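Local coordinates for D-glycero-D-manno-heptose 1-phosphate kinase (Bacteroides thetaiotaomicron, PDB 3K85), which probably transfers phosphate from ATP to a sugar substrate, D-glycero-D-manno-heptose 1-phosphate, as a member of the GHMP kinase family, at residues K82-R87 with V121-A126; I88-R93 with R149-L154; G136-S141 with V180-L185; L143-E148 with Q159-A164. All blocks are in the same frame, centred on the assembly; numbering follows the deposited sequence.

From the N terminus, helix 79-91 supplies the first halves of contacts 1 and 2. Contact 1 closes a loop of 33 residues when helix 115-131 packs back on it. Helix 137-151 then opens contact 3 at its start and contact 4 in its middle, and closes contact 2, with 55 residues in between, at its end; contact 2 therefore crosses the other three. Contact 4 closes next, across only ten residues, on helix 159-166, and is nested inside contact 3, which ends on strand 179-185. Helix 137-151 is thus tied to helix 79-91, helix 159-166 and the sheet, while Arg87, salt-bridged to Glu146, joins contacts 1 and 4.

Contact 1: residues K82-R87 with V121-A126; sequences KGVYNR and VCILKA
Val84 packs against Ile123 and Leu124 in a purely apolar helix-helix contact, buried between helix 79-91 and helix 115-131. The evidence is a small interface of 139 Å² carried by three side chains, with no hydrogen bond across it. The backbones come nearest at Val84 and Leu124, whose CA atoms are 6.5 Å apart. With Val84 CG1 trans to its own amide nitrogen (chi1 179°), that methyl leans between the two partners: CG1 lies 3.7 Å from Ile123 CG2 and 4.0 Å from Leu124 CD2. The other branch also meets the isoleucine, Val84 CG2 being 3.8 Å from Ile123 CG2, so one methyl of Ile123 is straddled by both methyls of the valine. Helix 115-131 is the one that, in GHMP kinases, follows the glycine-rich phosphate-binding loop, and here its other flank rests on the sheet through Cys122 against Ala41 and Cys43 of strand 39-47. Replacing Val84 by an alanine would remove both methyls and would probably open a gap beside Ile123 CG2 and Leu124 CD2. Val120 and Phe127, from neighbouring turns of helix 115-131, also touch Val84, and Leu124 also touches Leu143 and Ala144 of helix 137-151.

Contact 2: residues I88-R93 with R149-L154; sequences IIRDYR and RKDLGL
A surface salt bridge between two helix ends joins Arg90, in the last turn of helix 79-91, to Asp151, the last residue of helix 137-151. A single pair carries it: Arg90 NH2 lies 3.0 Å from Asp151 OD2. Its N-H...O angle of 132° makes the hydrogen-bond part weak, so attraction of charge probably counts for more than direction. The carboxylate comes to the edge of the guanidinium, near its plane, but the two flat groups are turned 40° against each other and only one nitrogen meets one oxygen, short of a two-pronged pairing. The side chains approach from opposite directions, and a bend in the arginine at chi3 (-63°) sets the end of its chain toward the aspartate. Only 53 Å² is buried between the segments.

Both helices stop here in recognisable ways. Helix 79-91 ends in a Schellman motif with Arg93 at C-prime in positive phi: Arg93 N bonds to Arg90 O at 2.9 Å, and the next residue's N to Ile89 O. Helix 137-151 widens into a pi-type turn at 149-151, after which Gly153, also in positive phi, donates from its N to Lys150 O at 2.9 Å. A negative group at a helix C-terminus is electrostatically unfavourable as a rule, and the arginine charge may offset this. Asp151 OD2 also has a long, weak ion pair with Arg87 NE. Arg90 itself is exposed and touches a crystal neighbour, so its pose may owe something to the lattice.

Contact 3: residues G136-S141 with V180-L185; sequences GDYETS and VIVNPL
The strand that is outermost in its sheet within this chain is met here by a tyrosine from the first turn of a helix: Tyr138 of helix 137-151 reaches Val182 of strand 179-185. The axes of the short segments stay 10.8 Å apart at an angle of 125°, and the ring spans that distance. Its hydroxyl takes the backbone N-H of Val182 almost straight on, Val182 N to Tyr138 OH being 2.8 Å with an angle of 166° at the hydrogen. The donor lies at the ring's edge, near its plane. A water 2.8 Å from Tyr138 OH donates to Val182 O at 2.7 Å, so the phenol engages both polar backbone atoms of one residue, directly and through solvent. Nearer the helix along the ring, Tyr138 CE1 sits 4.1 Å from Val180 CG1 and approaches Val180 O obliquely at 3.5 Å. Phe166 packs edge-to-face with the tyrosine ring, and Lys248 of the second subunit makes a cation-pi contact with it. Pro184 makes backbone hydrogen bonds to that subunit, while Ile181, Asn183 and Leu185 pair with strand 169-175. Helices set against a mixed β-sheet in this way are typical of the α/β N-terminal domain of GHMP kinases.

Contact 4: residues L143-E148 with Q159-A164; sequences LAYEIE and QDQYAA
Gln161 folds its side chain against Ala144 and Tyr145, and the shape of that chain defines the contact. Its CG stands opposite the carbonyl carbon, beside the backbone nitrogen, which puts Gln161 CG 3.8 Å from Ala144 CB; the bend at chi2 (82°) then turns the amide toward Tyr145 and Glu148, in the direction of the C-terminal end of helix 137-151. There Gln161 NE2 comes 3.5 Å from Tyr145 CA and 3.6 Å from Tyr145 CD1, with amide and ring planes 65° apart. Helices 137-151 and 159-166, consecutive in the chain, run roughly antiparallel: the axes of segments 143-148 and 159-164 lie 9.2 Å apart at 139°. Glu148, extended beyond CG, brings OE1 to 2.9 Å from Gln161 NE2, yet the angle is too poor for a hydrogen bond. The carboxylate is held instead by helix 115-131, where Ser117 OG bonds to OE1 and Ser116 OG to OE2. An alanine in place of Gln161 would lack CG and the amide, and is likely to open a gap between Ala144 CB and the Tyr145 ring, leaving the ring less confined. Ser117 and Arg149 also touch the glutamine.

Contact 1: residues K82-R87 with V121-A126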
# COMPACT_ATOMS: atom_id res chain seq x y z
N LYS A 82 16.66 -26.66 12.53
CA LYS A 82 18.10 -26.77 12.63
C LYS A 82 18.79 -25.71 11.75
O LYS A 82 19.74 -25.06 12.18
CB LYS A 82 18.52 -28.19 12.23
CG LYS A 82 18.04 -29.24 13.24
CD LYS A 82 18.26 -30.66 12.76
CE LYS A 82 17.79 -31.67 13.80
NZ LYS A 82 17.93 -33.06 13.31
N GLY A 83 18.29 -25.54 10.53
CA GLY A 83 18.86 -24.53 9.65
C GLY A 83 18.81 -23.13 10.28
O GLY A 83 19.82 -22.41 10.32
N VAL A 84 17.65 -22.74 10.79
CA VAL A 84 17.51 -21.44 11.41
C VAL A 84 18.40 -21.32 12.62
O VAL A 84 19.16 -20.36 12.75
CB VAL A 84 16.05 -21.17 11.83
CG1 VAL A 84 15.95 -19.80 12.49
CG2 VAL A 84 15.14 -21.24 10.61
N TYR A 85 18.30 -22.29 13.52
CA TYR A 85 19.12 -22.27 14.72
C TYR A 85 20.61 -22.15 14.40
O TYR A 85 21.34 -21.40 15.05
CB TYR A 85 18.88 -23.53 15.55
CG TYR A 85 19.81 -23.62 16.73
CD1 TYR A 85 19.61 -22.81 17.85
CD2 TYR A 85 20.92 -24.47 16.71
CE1 TYR A 85 20.50 -22.83 18.91
CE2 TYR A 85 21.82 -24.50 17.78
CZ TYR A 85 21.61 -23.67 18.87
OH TYR A 85 22.50 -23.65 19.91
N ASN A 86 21.08 -22.90 13.40
CA ASN A 86 22.50 -22.86 13.05
C ASN A 86 22.91 -21.48 12.52
O ASN A 86 23.88 -20.86 13.00
CB ASN A 86 22.84 -23.94 12.02
CG ASN A 86 22.78 -25.35 12.60
OD1 ASN A 86 22.97 -25.55 13.80
ND2 ASN A 86 22.51 -26.33 11.75
N ARG A 87 22.14 -21.00 11.55
CA ARG A 87 22.36 -19.71 10.91
C ARG A 87 22.42 -18.58 11.94
O ARG A 87 23.28 -17.71 11.84
CB ARG A 87 21.24 -19.42 9.91
CG ARG A 87 21.58 -18.39 8.85
CD ARG A 87 22.53 -18.96 7.81
NE ARG A 87 22.48 -18.20 6.56
CZ ARG A 87 22.91 -16.96 6.45
NH1 ARG A 87 23.44 -16.35 7.51
NH2 ARG A 87 22.80 -16.31 5.30
N VAL A 121 10.26 -18.34 8.15
CA VAL A 121 10.05 -16.98 8.61
C VAL A 121 9.54 -17.00 10.05
O VAL A 121 10.04 -16.31 10.92
CB VAL A 121 9.03 -16.22 7.72
CG1 VAL A 121 8.74 -14.81 8.31
CG2 VAL A 121 9.56 -16.12 6.29
N CYS A 122 8.52 -17.83 10.29
CA CYS A 122 7.96 -17.95 11.63
C CYS A 122 9.04 -18.30 12.64
O CYS A 122 9.16 -17.66 13.68
CB CYS A 122 6.86 -19.02 11.63
SG CYS A 122 6.08 -19.21 13.24
N ILE A 123 9.83 -19.32 12.34
CA ILE A 123 10.89 -19.72 13.26
C ILE A 123 11.85 -18.56 13.48
O ILE A 123 12.25 -18.28 14.61
CB ILE A 123 11.66 -20.95 12.73
CG1 ILE A 123 10.71 -22.14 12.61
CG2 ILE A 123 12.81 -21.28 13.66
CD1 ILE A 123 11.33 -23.35 11.96
N LEU A 124 12.22 -17.89 12.39
CA LEU A 124 13.12 -16.74 12.48
C LEU A 124 12.54 -15.69 13.42
O LEU A 124 13.22 -15.13 14.29
CB LEU A 124 13.35 -16.12 11.10
CG LEU A 124 14.62 -16.61 10.41
CD1 LEU A 124 14.64 -16.18 8.96
CD2 LEU A 124 15.83 -16.05 11.16
N LYS A 125 11.25 -15.41 13.24
CA LYS A 125 10.57 -14.44 14.07
C LYS A 125 10.65 -14.82 15.54
O LYS A 125 10.84 -13.95 16.40
CB LYS A 125 9.12 -14.27 13.62
CG LYS A 125 8.86 -12.97 12.88
CD LYS A 125 9.23 -11.77 13.76
CE LYS A 125 8.78 -10.46 13.15
NZ LYS A 125 9.24 -10.35 11.74
N ALA A 126 10.51 -16.11 15.85
CA ALA A 126 10.58 -16.52 17.25
C ALA A 126 11.98 -16.21 17.76
O ALA A 126 12.12 -15.63 18.84
CB ALA A 126 10.28 -18.00 17.40

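Contact 2: residues I88-R93 with R149-L154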
# COMPACT_ATOMS: atom_id res chain seq x y z
N ILE A 88 21.51 -18.60 12.92
CA ILE A 88 21.47 -17.56 13.95
C ILE A 88 22.67 -17.69 14.89
O ILE A 88 23.22 -16.68 15.35
CB ILE A 88 20.15 -17.61 14.82
CG1 ILE A 88 18.92 -17.28 13.96
CG2 ILE A 88 20.22 -16.59 15.95
CD1 ILE A 88 19.00 -15.92 13.28
N ILE A 89 23.07 -18.92 15.19
CA ILE A 89 24.23 -19.11 16.07
C ILE A 89 25.48 -18.56 15.38
O ILE A 89 26.30 -17.92 16.03
CB ILE A 89 24.47 -20.61 16.42
CG1 ILE A 89 23.30 -21.15 17.25
CG2 ILE A 89 25.78 -20.76 17.21
CD1 ILE A 89 23.17 -20.50 18.62
N ARG A 90 25.59 -18.81 14.08
CA ARG A 90 26.73 -18.33 13.30
C ARG A 90 26.74 -16.82 13.11
O ARG A 90 27.67 -16.14 13.53
CB ARG A 90 26.77 -18.99 11.92
CG ARG A 90 27.06 -20.47 11.95
CD ARG A 90 27.72 -20.87 10.65
NE ARG A 90 26.86 -20.65 9.51
CZ ARG A 90 25.82 -21.42 9.21
NH1 ARG A 90 25.51 -22.46 9.98
NH2 ARG A 90 25.09 -21.16 8.13
N ASP A 91 25.70 -16.32 12.45
CA ASP A 91 25.59 -14.89 12.18
C ASP A 91 25.79 -13.99 13.38
O ASP A 91 26.32 -12.89 13.25
CB ASP A 91 24.24 -14.59 11.53
CG ASP A 91 24.24 -14.91 10.06
OD1 ASP A 91 25.29 -15.38 9.56
OD2 ASP A 91 23.20 -14.70 9.40
N TYR A 92 25.38 -14.44 14.55
CA TYR A 92 25.53 -13.61 15.73
C TYR A 92 26.61 -14.11 16.69
O TYR A 92 26.79 -13.56 17.78
CB TYR A 92 24.16 -13.46 16.41
CG TYR A 92 23.20 -12.74 15.51
CD1 TYR A 92 23.25 -11.34 15.38
CD2 TYR A 92 22.33 -13.43 14.66
CE1 TYR A 92 22.49 -10.67 14.44
CE2 TYR A 92 21.57 -12.77 13.71
CZ TYR A 92 21.66 -11.38 13.60
OH TYR A 92 20.95 -10.71 12.63
N ARG A 93 27.35 -15.14 16.26
CA ARG A 93 28.44 -15.72 17.05
C ARG A 93 28.01 -15.95 18.49
O ARG A 93 28.68 -15.51 19.42
CB ARG A 93 29.64 -14.77 17.04
CG ARG A 93 30.09 -14.30 15.67
CD ARG A 93 31.16 -13.21 15.83
NE ARG A 93 32.07 -13.53 16.94
CZ ARG A 93 33.15 -12.82 17.28
NH1 ARG A 93 33.48 -11.74 16.59
NH2 ARG A 93 33.89 -13.20 18.32
N ARG A 149 17.11 -21.77 0.62
CA ARG A 149 17.67 -21.99 -0.70
C ARG A 149 19.14 -22.41 -0.77
O ARG A 149 19.49 -23.25 -1.60
CB ARG A 149 17.43 -20.74 -1.55
CG ARG A 149 15.94 -20.43 -1.75
CD ARG A 149 15.32 -21.36 -2.79
NE ARG A 149 14.02 -21.91 -2.39
CZ ARG A 149 12.92 -21.18 -2.18
NH1 ARG A 149 12.96 -19.87 -2.33
NH2 ARG A 149 11.79 -21.78 -1.85
N LYS A 150 20.00 -21.83 0.07
CA LYS A 150 21.42 -22.18 0.05
C LYS A 150 21.75 -23.22 1.13
O LYS A 150 22.02 -24.38 0.82
CB LYS A 150 22.30 -20.94 0.29
CG LYS A 150 21.95 -19.68 -0.52
CD LYS A 150 21.99 -19.86 -2.04
CE LYS A 150 21.72 -18.52 -2.74
NZ LYS A 150 21.58 -18.57 -4.24
N ASP A 151 21.72 -22.80 2.39
CA ASP A 151 22.01 -23.66 3.53
C ASP A 151 21.36 -25.04 3.51
O ASP A 151 21.94 -26.01 4.01
CB ASP A 151 21.61 -22.96 4.82
CG ASP A 151 22.54 -21.83 5.17
OD1 ASP A 151 23.16 -21.27 4.24
OD2 ASP A 151 22.64 -21.50 6.38
N LEU A 152 20.16 -25.14 2.95
CA LEU A 152 19.45 -26.41 2.89
C LEU A 152 19.29 -26.94 1.47
O LEU A 152 18.69 -27.99 1.25
CB LEU A 152 18.08 -26.26 3.55
CG LEU A 152 18.08 -25.90 5.04
CD1 LEU A 152 16.68 -25.55 5.47
CD2 LEU A 152 18.62 -27.05 5.87
N GLY A 153 19.82 -26.19 0.50
CA GLY A 153 19.75 -26.61 -0.90
C GLY A 153 18.39 -26.62 -1.57
O GLY A 153 18.30 -26.75 -2.80
N LEU A 154 17.32 -26.48 -0.79
CA LEU A 154 15.96 -26.48 -1.32
C LEU A 154 15.84 -25.44 -2.44
O LEU A 154 16.35 -24.33 -2.31
CB LEU A 154 14.98 -26.15 -0.20
CG LEU A 154 15.12 -27.07 1.02
CD1 LEU A 154 14.67 -26.36 2.28
CD2 LEU A 154 14.32 -28.35 0.78

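Contact 3: residues G136-S141 with V180-L185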
# COMPACT_ATOMS: atom_id res chain seq x y z
N GLY A 136 14.81 -6.73 10.41
CA GLY A 136 13.49 -6.25 10.03
C GLY A 136 12.91 -7.03 8.86
O GLY A 136 13.46 -8.06 8.47
N ASP A 137 11.82 -6.54 8.29
CA ASP A 137 11.19 -7.23 7.17
C ASP A 137 12.17 -7.64 6.09
O ASP A 137 12.37 -8.83 5.86
CB ASP A 137 10.09 -6.37 6.55
CG ASP A 137 8.96 -6.09 7.50
OD1 ASP A 137 8.64 -6.95 8.34
OD2 ASP A 137 8.37 -4.99 7.40
N TYR A 138 12.77 -6.67 5.41
CA TYR A 138 13.70 -6.99 4.35
C TYR A 138 14.78 -7.98 4.75
O TYR A 138 15.01 -8.95 4.05
CB TYR A 138 14.32 -5.71 3.76
CG TYR A 138 13.42 -5.06 2.73
CD1 TYR A 138 13.31 -5.58 1.45
CD2 TYR A 138 12.65 -3.94 3.06
CE1 TYR A 138 12.45 -5.00 0.49
CE2 TYR A 138 11.78 -3.34 2.12
CZ TYR A 138 11.69 -3.88 0.84
OH TYR A 138 10.88 -3.27 -0.10
N GLU A 139 15.44 -7.75 5.88
CA GLU A 139 16.50 -8.65 6.35
C GLU A 139 15.99 -10.06 6.64
O GLU A 139 16.67 -11.04 6.34
CB GLU A 139 17.14 -8.09 7.62
CG GLU A 139 17.85 -6.76 7.46
CD GLU A 139 16.88 -5.59 7.26
OE1 GLU A 139 15.69 -5.73 7.61
OE2 GLU A 139 17.33 -4.53 6.76
N THR A 140 14.80 -10.17 7.23
CA THR A 140 14.21 -11.46 7.57
C THR A 140 13.88 -12.29 6.34
O THR A 140 14.15 -13.49 6.29
CB THR A 140 12.94 -11.26 8.42
OG1 THR A 140 13.32 -10.73 9.70
CG2 THR A 140 12.20 -12.56 8.62
N SER A 141 13.29 -11.65 5.34
CA SER A 141 12.95 -12.35 4.12
C SER A 141 14.21 -12.88 3.45
O SER A 141 14.29 -14.06 3.11
CB SER A 141 12.23 -11.40 3.16
OG SER A 141 11.16 -10.76 3.82
N VAL A 180 15.28 -6.34 -4.54
CA VAL A 180 13.85 -6.58 -4.33
C VAL A 180 13.13 -5.40 -3.72
O VAL A 180 13.62 -4.80 -2.76
CB VAL A 180 13.61 -7.81 -3.43
CG1 VAL A 180 14.31 -7.62 -2.11
CG2 VAL A 180 12.12 -8.01 -3.22
N ILE A 181 11.97 -5.07 -4.27
CA ILE A 181 11.17 -3.97 -3.77
C ILE A 181 9.77 -4.48 -3.45
O ILE A 181 9.12 -5.08 -4.30
CB ILE A 181 11.03 -2.82 -4.80
CG1 ILE A 181 12.40 -2.43 -5.35
CG2 ILE A 181 10.37 -1.62 -4.14
CD1 ILE A 181 13.44 -2.16 -4.27
N VAL A 182 9.32 -4.25 -2.23
CA VAL A 182 7.98 -4.67 -1.85
C VAL A 182 7.08 -3.44 -1.73
O VAL A 182 7.33 -2.56 -0.91
CB VAL A 182 7.99 -5.42 -0.50
CG1 VAL A 182 6.57 -5.83 -0.12
CG2 VAL A 182 8.89 -6.64 -0.61
N ASN A 183 6.07 -3.36 -2.58
CA ASN A 183 5.12 -2.26 -2.54
C ASN A 183 3.93 -2.76 -1.71
O ASN A 183 3.05 -3.44 -2.23
CB ASN A 183 4.66 -1.89 -3.95
CG ASN A 183 5.79 -1.35 -4.81
OD1 ASN A 183 6.15 -0.18 -4.71
ND2 ASN A 183 6.37 -2.20 -5.64
N PRO A 184 3.91 -2.45 -0.40
CA PRO A 184 2.81 -2.89 0.47
C PRO A 184 1.56 -2.14 0.07
O PRO A 184 1.48 -0.93 0.27
CB PRO A 184 3.28 -2.48 1.87
CG PRO A 184 4.78 -2.32 1.74
CD PRO A 184 4.92 -1.70 0.37
N LEU A 185 0.57 -2.84 -0.48
CA LEU A 185 -0.66 -2.17 -0.92
C LEU A 185 -1.80 -2.12 0.09
O LEU A 185 -2.20 -3.15 0.63
CB LEU A 185 -1.19 -2.83 -2.20
CG LEU A 185 -0.30 -2.98 -3.43
CD1 LEU A 185 -1.09 -3.75 -4.51
CD2 LEU A 185 0.12 -1.62 -3.96
O HOH W 1 8.69 -2.42 1.39

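Contact 4: residues L143-E148 with Q159-A164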
# COMPACT_ATOMS: atom_id res chain seq x y z
N LEU A 143 17.21 -13.36 4.74
CA LEU A 143 17.86 -14.39 5.54
C LEU A 143 17.12 -15.72 5.39
O LEU A 143 17.75 -16.78 5.40
CB LEU A 143 17.90 -13.99 7.01
CG LEU A 143 18.52 -15.04 7.93
CD1 LEU A 143 19.92 -15.44 7.42
CD2 LEU A 143 18.60 -14.48 9.33
N ALA A 144 15.80 -15.66 5.26
CA ALA A 144 14.99 -16.85 5.13
C ALA A 144 15.25 -17.53 3.79
O ALA A 144 15.33 -18.76 3.71
CB ALA A 144 13.50 -16.50 5.26
N TYR A 145 15.38 -16.72 2.75
CA TYR A 145 15.64 -17.24 1.41
C TYR A 145 17.01 -17.90 1.40
O TYR A 145 17.20 -18.93 0.77
CB TYR A 145 15.64 -16.11 0.39
CG TYR A 145 15.92 -16.55 -1.03
CD1 TYR A 145 14.92 -17.13 -1.81
CD2 TYR A 145 17.18 -16.37 -1.60
CE1 TYR A 145 15.17 -17.52 -3.13
CE2 TYR A 145 17.45 -16.76 -2.91
CZ TYR A 145 16.44 -17.33 -3.68
OH TYR A 145 16.69 -17.69 -4.99
N GLU A 146 17.95 -17.30 2.12
CA GLU A 146 19.29 -17.84 2.16
C GLU A 146 19.41 -19.14 2.95
O GLU A 146 20.14 -20.05 2.54
CB GLU A 146 20.27 -16.79 2.70
CG GLU A 146 20.79 -15.89 1.59
CD GLU A 146 21.71 -14.81 2.09
OE1 GLU A 146 22.63 -15.12 2.87
OE2 GLU A 146 21.53 -13.64 1.68
N ILE A 147 18.68 -19.25 4.06
CA ILE A 147 18.73 -20.47 4.86
C ILE A 147 18.12 -21.62 4.09
O ILE A 147 18.68 -22.71 3.99
CB ILE A 147 17.95 -20.33 6.17
CG1 ILE A 147 18.65 -19.37 7.11
CG2 ILE A 147 17.82 -21.70 6.84
CD1 ILE A 147 17.81 -19.02 8.33
N GLU A 148 16.94 -21.37 3.52
CA GLU A 148 16.21 -22.38 2.79
C GLU A 148 16.85 -22.77 1.45
O GLU A 148 17.10 -23.94 1.19
CB GLU A 148 14.77 -21.90 2.59
CG GLU A 148 13.90 -22.74 1.67
CD GLU A 148 12.42 -22.35 1.79
OE1 GLU A 148 12.14 -21.17 2.09
OE2 GLU A 148 11.55 -23.22 1.57
N GLN A 159 9.09 -15.10 -3.86
CA GLN A 159 7.86 -14.50 -3.38
C GLN A 159 7.39 -14.98 -2.00
O GLN A 159 6.95 -14.17 -1.17
CB GLN A 159 6.73 -14.66 -4.41
CG GLN A 159 6.19 -16.06 -4.58
CD GLN A 159 4.87 -16.05 -5.31
OE1 GLN A 159 3.97 -15.30 -4.96
NE2 GLN A 159 4.74 -16.89 -6.33
N ASP A 160 7.52 -16.29 -1.74
CA ASP A 160 7.11 -16.89 -0.48
C ASP A 160 7.75 -16.31 0.77
O ASP A 160 7.06 -16.02 1.74
CB ASP A 160 7.38 -18.40 -0.49
CG ASP A 160 6.60 -19.13 -1.56
OD1 ASP A 160 5.84 -18.46 -2.30
OD2 ASP A 160 6.74 -20.37 -1.65
N GLN A 161 9.06 -16.16 0.77
CA GLN A 161 9.71 -15.61 1.95
C GLN A 161 9.22 -14.19 2.27
O GLN A 161 8.93 -13.86 3.42
CB GLN A 161 11.24 -15.59 1.79
CG GLN A 161 11.91 -16.96 1.86
CD GLN A 161 11.86 -17.73 0.55
OE1 GLN A 161 11.13 -17.38 -0.37
NE2 GLN A 161 12.64 -18.80 0.48
N TYR A 162 9.12 -13.37 1.24
CA TYR A 162 8.71 -11.98 1.42
C TYR A 162 7.25 -11.83 1.82
O TYR A 162 6.91 -10.98 2.65
CB TYR A 162 9.00 -11.18 0.14
CG TYR A 162 10.47 -10.89 -0.06
CD1 TYR A 162 11.03 -9.72 0.46
CD2 TYR A 162 11.31 -11.81 -0.68
CE1 TYR A 162 12.40 -9.47 0.36
CE2 TYR A 162 12.69 -11.57 -0.77
CZ TYR A 162 13.23 -10.41 -0.25
OH TYR A 162 14.59 -10.19 -0.27
N ALA A 163 6.38 -12.66 1.25
CA ALA A 163 4.96 -12.59 1.59
C ALA A 163 4.79 -12.89 3.08
O ALA A 163 4.14 -12.14 3.81
CB ALA A 163 4.17 -13.58 0.76
N ALA A 164 5.43 -13.95 3.55
CA ALA A 164 5.32 -14.33 4.95
C ALA A 164 5.76 -13.25 5.92
O ALA A 164 5.07 -12.99 6.92
CB ALA A 164 6.11 -15.61 5.20